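Local coordinates for protein ORF112 (Cyprinid herpesvirus 3, PDB 4WCG) that binds left-handed Z-DNA through its Zalpha domain, a winged helix-turn-helix module, and probably also binds RNA, at residues R69-V72 against N73-Y77. Sequence-based numbering, arbitrary orientation.
Sequences RSEV and NRHLY. With nucleotides of chain D.
Arg69 and Asn73, one turn apart on recognition helix 69-81, point the same way: Arg69 NH2 and Asn73 ND2 both donate to one water, which in turn donates to OP2 of DC4 of chain D. From CB outward, Asn73 packs CB 3.4 Å from the sugar O4' of DG5 of chain D; CG lies 3.8 Å from Arg69 O, the carbonyl that accepts the Asn73 backbone N-H; OD1 comes no nearer than 3.9 Å to OP1 of DC4; ND2 gives its other hydrogen to OP1 of DG5 (2.9 Å, 147°), a double donation that suits an amide. A turn on, C8 of DG5 sits over the centre of one Tyr77 ring face, 3.3 Å from its plane, a CH-pi contact, while OH donates to OP1 of DC4 (2.6 Å). Arg74, bent at chi3 (68°), brings NH1 to OP1 of DC6 of chain D (2.8 Å); NH2 bonds Pro37 O. On another side of the helix, His75 ND1 joins its own backbone N on Glu71 O, from opposite faces of the carbonyl plane, and NE2 accepts from Ser39 N, just before helix 40-52. Val72 CG1 packs against Leu76 CD1 (3.7 Å) towards the core. Neutral and cationic donors thus grip three successive phosphates, consistent with recognition of the zigzag Z-DNA backbone.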
ATOM      1  N   ARG A  69     -13.316  -9.521  -9.052  1.00 29.10           N
ATOM      2  CA  ARG A  69     -12.835  -9.161  -7.722  1.00 25.07           C
ATOM      3  C   ARG A  69     -11.304  -9.150  -7.655  1.00 22.91           C
ATOM      4  O   ARG A  69     -10.708  -8.252  -7.068  1.00 22.35           O
ATOM      5  CB  ARG A  69     -13.407 -10.139  -6.701  1.00 29.76           C
ATOM      6  CG  ARG A  69     -13.141  -9.801  -5.247  1.00 33.28           C
ATOM      7  CD  ARG A  69     -13.877 -10.833  -4.394  1.00 51.09           C
ATOM      8  NE  ARG A  69     -13.451 -10.841  -3.000  1.00 62.12           N
ATOM      9  CZ  ARG A  69     -14.033 -11.569  -2.053  1.00 65.00           C
ATOM     10  NH1 ARG A  69     -15.068 -12.347  -2.355  1.00 66.02           N
ATOM     11  NH2 ARG A  69     -13.578 -11.520  -0.807  1.00 51.42           N
ATOM     12  N   SER A  70     -10.672 -10.137  -8.285  1.00 24.09           N
ATOM     13  CA  SER A  70      -9.208 -10.210  -8.234  1.00 22.89           C
ATOM     14  C   SER A  70      -8.571  -9.011  -8.943  1.00 21.86           C
ATOM     15  O   SER A  70      -7.563  -8.490  -8.482  1.00 21.69           O
ATOM     16  CB  SER A  70      -8.698 -11.525  -8.834  1.00 25.21           C
ATOM     17  OG  SER A  70      -9.119 -11.661 -10.178  1.00 29.06           O
ATOM     18  N   GLU A  71      -9.160  -8.579 -10.061  1.00 23.32           N
ATOM     19  CA  GLU A  71      -8.643  -7.423 -10.785  1.00 23.18           C
ATOM     20  C   GLU A  71      -8.773  -6.147  -9.974  1.00 23.31           C
ATOM     21  O   GLU A  71      -7.844  -5.352  -9.885  1.00 21.34           O
ATOM     22  CB  GLU A  71      -9.376  -7.267 -12.121  1.00 30.25           C
ATOM     23  CG  GLU A  71      -8.925  -6.074 -12.938  1.00 35.73           C
ATOM     24  CD  GLU A  71      -9.597  -6.006 -14.298  1.00 57.21           C
ATOM     25  OE1 GLU A  71     -10.555  -6.776 -14.531  1.00 64.98           O
ATOM     26  OE2 GLU A  71      -9.162  -5.181 -15.132  1.00 59.21           O
ATOM     27  N   VAL A  72      -9.942  -5.950  -9.377  1.00 23.70           N
ATOM     28  CA  VAL A  72     -10.143  -4.792  -8.523  1.00 19.59           C
ATOM     29  C   VAL A  72      -9.143  -4.800  -7.352  1.00 20.60           C
ATOM     30  O   VAL A  72      -8.521  -3.772  -7.044  1.00 18.77           O
ATOM     31  CB  VAL A  72     -11.600  -4.734  -8.025  1.00 20.92           C
ATOM     32  CG1 VAL A  72     -11.759  -3.690  -6.916  1.00 22.85           C
ATOM     33  CG2 VAL A  72     -12.519  -4.394  -9.187  1.00 25.72           C
ATOM     34  N   ASN A  73      -8.950  -5.950  -6.719  1.00 17.62           N
ATOM     35  CA  ASN A  73      -8.014  -6.016  -5.601  1.00 16.32           C
ATOM     36  C   ASN A  73      -6.583  -5.769  -6.071  1.00 18.12           C
ATOM     37  O   ASN A  73      -5.810  -5.131  -5.358  1.00 19.07           O
ATOM     38  CB  ASN A  73      -8.125  -7.361  -4.863  1.00 17.95           C
ATOM     39  CG  ASN A  73      -9.100  -7.295  -3.707  1.00 17.22           C
ATOM     40  OD1 ASN A  73      -9.251  -6.238  -3.093  1.00 18.60           O
ATOM     41  ND2 ASN A  73      -9.738  -8.413  -3.383  1.00 18.75           N
ATOM     42  N   ARG A  74      -6.214  -6.263  -7.254  1.00 16.77           N
ATOM     43  CA  ARG A  74      -4.859  -6.019  -7.741  1.00 17.67           C
ATOM     44  C   ARG A  74      -4.621  -4.508  -7.827  1.00 20.01           C
ATOM     45  O   ARG A  74      -3.549  -4.000  -7.427  1.00 20.70           O
ATOM     46  CB  ARG A  74      -4.643  -6.689  -9.100  1.00 21.16           C
ATOM     47  CG  ARG A  74      -3.183  -6.637  -9.571  1.00 22.88           C
ATOM     48  CD  ARG A  74      -2.939  -7.512 -10.778  1.00 30.43           C
ATOM     49  NE  ARG A  74      -3.609  -6.996 -11.962  1.00 35.08           N
ATOM     50  CZ  ARG A  74      -4.686  -7.548 -12.503  1.00 44.13           C
ATOM     51  NH1 ARG A  74      -5.224  -8.622 -11.948  1.00 40.95           N
ATOM     52  NH2 ARG A  74      -5.226  -7.024 -13.594  1.00 40.46           N
ATOM     53  N   HIS A  75      -5.618  -3.794  -8.341  1.00 18.73           N
ATOM     54  CA  HIS A  75      -5.464  -2.350  -8.491  1.00 18.65           C
ATOM     55  C   HIS A  75      -5.527  -1.613  -7.147  1.00 19.25           C
ATOM     56  O   HIS A  75      -4.747  -0.685  -6.922  1.00 19.09           O
ATOM     57  CB  HIS A  75      -6.503  -1.805  -9.472  1.00 19.01           C
ATOM     58  CG  HIS A  75      -6.228  -2.167 -10.897  1.00 23.14           C
ATOM     59  ND1 HIS A  75      -6.400  -3.443 -11.394  1.00 23.58           N
ATOM     60  CD2 HIS A  75      -5.780  -1.417 -11.933  1.00 25.63           C
ATOM     61  CE1 HIS A  75      -6.078  -3.459 -12.676  1.00 27.31           C
ATOM     62  NE2 HIS A  75      -5.698  -2.244 -13.027  1.00 29.52           N
ATOM     63  N   LEU A  76      -6.430  -2.019  -6.252  1.00 17.81           N
ATOM     64  CA  LEU A  76      -6.512  -1.395  -4.923  1.00 16.26           C
ATOM     65  C   LEU A  76      -5.191  -1.508  -4.180  1.00 17.52           C
ATOM     66  O   LEU A  76      -4.668  -0.529  -3.632  1.00 18.09           O
ATOM     67  CB  LEU A  76      -7.619  -2.036  -4.069  1.00 16.46           C
ATOM     68  CG  LEU A  76      -9.054  -1.662  -4.437  1.00 15.49           C
ATOM     69  CD1 LEU A  76     -10.039  -2.637  -3.782  1.00 19.69           C
ATOM     70  CD2 LEU A  76      -9.339  -0.229  -3.963  1.00 18.14           C
ATOM     71  N   TYR A  77      -4.637  -2.715  -4.142  1.00 16.96           N
ATOM     72  CA  TYR A  77      -3.405  -2.892  -3.394  1.00 17.21           C
ATOM     73  C   TYR A  77      -2.242  -2.117  -4.017  1.00 19.06           C
ATOM     74  O   TYR A  77      -1.427  -1.553  -3.298  1.00 19.94           O
ATOM     75  CB  TYR A  77      -3.066  -4.379  -3.258  1.00 17.07           C
ATOM     76  CG  TYR A  77      -3.833  -5.056  -2.132  1.00 17.91           C
ATOM     77  CD1 TYR A  77      -5.106  -5.583  -2.343  1.00 17.97           C
ATOM     78  CD2 TYR A  77      -3.296  -5.125  -0.860  1.00 16.39           C
ATOM     79  CE1 TYR A  77      -5.800  -6.193  -1.313  1.00 15.47           C
ATOM     80  CE2 TYR A  77      -3.976  -5.723   0.176  1.00 17.70           C
ATOM     81  CZ  TYR A  77      -5.234  -6.257  -0.054  1.00 16.43           C
ATOM     82  OH  TYR A  77      -5.893  -6.850   0.997  1.00 18.23           O
TER
ATOM     83  P    DG D   5      -8.605 -11.898  -4.582  1.00 18.01           P
ATOM     84  OP1  DG D   5      -9.746 -11.226  -4.007  1.00 19.71           O
ATOM     85  OP2  DG D   5      -8.826 -12.864  -5.630  1.00 19.84           O
ATOM     86  O5'  DG D   5      -7.623 -10.767  -5.081  1.00 18.08           O
ATOM     87  C5'  DG D   5      -6.380 -11.111  -5.628  1.00 18.63           C
ATOM     88  C4'  DG D   5      -5.549  -9.875  -5.875  1.00 17.00           C
ATOM     89  O4'  DG D   5      -5.292  -9.197  -4.637  1.00 18.33           O
ATOM     90  C3'  DG D   5      -4.186 -10.177  -6.480  1.00 19.33           C
ATOM     91  O3'  DG D   5      -4.307  -9.969  -7.873  1.00 22.47           O
ATOM     92  C2'  DG D   5      -3.260  -9.168  -5.826  1.00 19.69           C
ATOM     93  C1'  DG D   5      -3.962  -8.738  -4.558  1.00 18.71           C
ATOM     94  N9   DG D   5      -3.405  -9.207  -3.294  1.00 19.80           N
ATOM     95  C8   DG D   5      -3.151  -8.433  -2.196  1.00 20.33           C
ATOM     96  N7   DG D   5      -2.720  -9.114  -1.177  1.00 18.96           N
ATOM     97  C5   DG D   5      -2.691 -10.421  -1.629  1.00 17.95           C
ATOM     98  C6   DG D   5      -2.299 -11.603  -0.970  1.00 17.83           C
ATOM     99  O6   DG D   5      -1.883 -11.735   0.170  1.00 19.28           O
ATOM    100  N1   DG D   5      -2.447 -12.712  -1.787  1.00 16.81           N
ATOM    101  C2   DG D   5      -2.898 -12.684  -3.077  1.00 16.58           C
ATOM    102  N2   DG D   5      -2.962 -13.855  -3.703  1.00 16.70           N
ATOM    103  N3   DG D   5      -3.256 -11.583  -3.707  1.00 17.11           N
ATOM    104  C4   DG D   5      -3.122 -10.496  -2.931  1.00 17.30           C
ATOM    105  P    DC D   4      -8.298  -9.373   0.745  1.00 17.07           P
ATOM    106  OP1  DC D   4      -8.160  -7.988   0.269  1.00 18.09           O
ATOM    107  OP2  DC D   4      -9.582 -10.062   0.558  1.00 18.85           O
ATOM    108  O5'  DC D   4      -7.127 -10.259   0.107  1.00 19.37           O
ATOM    109  C5'  DC D   4      -6.613  -9.948  -1.164  1.00 18.25           C
ATOM    110  C4'  DC D   4      -6.464 -11.219  -1.989  1.00 16.99           C
ATOM    111  O4'  DC D   4      -5.447 -12.074  -1.390  1.00 17.49           O
ATOM    112  C3'  DC D   4      -7.732 -12.077  -2.096  1.00 17.63           C
ATOM    113  O3'  DC D   4      -7.824 -12.630  -3.415  1.00 18.04           O
ATOM    114  C2'  DC D   4      -7.469 -13.181  -1.075  1.00 16.76           C
ATOM    115  C1'  DC D   4      -5.968 -13.382  -1.257  1.00 16.84           C
ATOM    116  N1   DC D   4      -5.323 -14.029  -0.096  1.00 16.26           N
ATOM    117  C2   DC D   4      -5.112 -15.398  -0.097  1.00 16.81           C
ATOM    118  O2   DC D   4      -5.474 -16.051  -1.084  1.00 17.46           O
ATOM    119  N3   DC D   4      -4.524 -15.983   0.981  1.00 17.64           N
ATOM    120  C4   DC D   4      -4.156 -15.230   2.022  1.00 16.39           C
ATOM    121  N4   DC D   4      -3.581 -15.836   3.065  1.00 19.92           N
ATOM    122  C5   DC D   4      -4.376 -13.823   2.045  1.00 18.77           C
ATOM    123  C6   DC D   4      -4.946 -13.267   0.976  1.00 16.29           C
ATOM    124  P    DC D   6      -3.973 -11.114  -8.879  1.00 24.86           P
ATOM    125  OP1  DC D   6      -4.181 -10.596 -10.194  1.00 26.56           O
ATOM    126  OP2  DC D   6      -4.622 -12.309  -8.469  1.00 25.13           O
ATOM    127  O5'  DC D   6      -2.424 -11.310  -8.605  1.00 28.84           O
ATOM    128  C5'  DC D   6      -1.516 -11.682  -9.619  1.00 28.96           C
ATOM    129  C4'  DC D   6      -0.613 -12.787  -9.126  1.00 33.05           C
ATOM    130  O4'  DC D   6       0.164 -12.339  -8.006  1.00 26.70           O
ATOM    131  C3'  DC D   6      -1.324 -14.052  -8.650  1.00 30.94           C
ATOM    132  O3'  DC D   6      -0.554 -15.161  -9.073  1.00 37.65           O
ATOM    133  C2'  DC D   6      -1.249 -13.944  -7.143  1.00 27.44           C
ATOM    134  C1'  DC D   6       0.087 -13.268  -6.955  1.00 24.79           C
ATOM    135  N1   DC D   6       0.232 -12.546  -5.679  1.00 23.52           N
ATOM    136  C2   DC D   6       0.697 -13.247  -4.570  1.00 23.78           C
ATOM    137  O2   DC D   6       0.940 -14.450  -4.683  1.00 25.05           O
ATOM    138  N3   DC D   6       0.830 -12.603  -3.394  1.00 23.60           N
ATOM    139  C4   DC D   6       0.537 -11.308  -3.307  1.00 24.43           C
ATOM    140  N4   DC D   6       0.703 -10.706  -2.136  1.00 26.51           N
ATOM    141  C5   DC D   6       0.062 -10.571  -4.423  1.00 23.70           C
ATOM    142  C6   DC D   6      -0.047 -11.213  -5.583  1.00 22.75           C
TER
HETATM  143  O   HOH W   1     -11.581  -9.362  -1.188  1.00 26.25           O
HETATM  144  O   HOH W   2      -6.911 -11.348 -11.593  1.00 42.28           O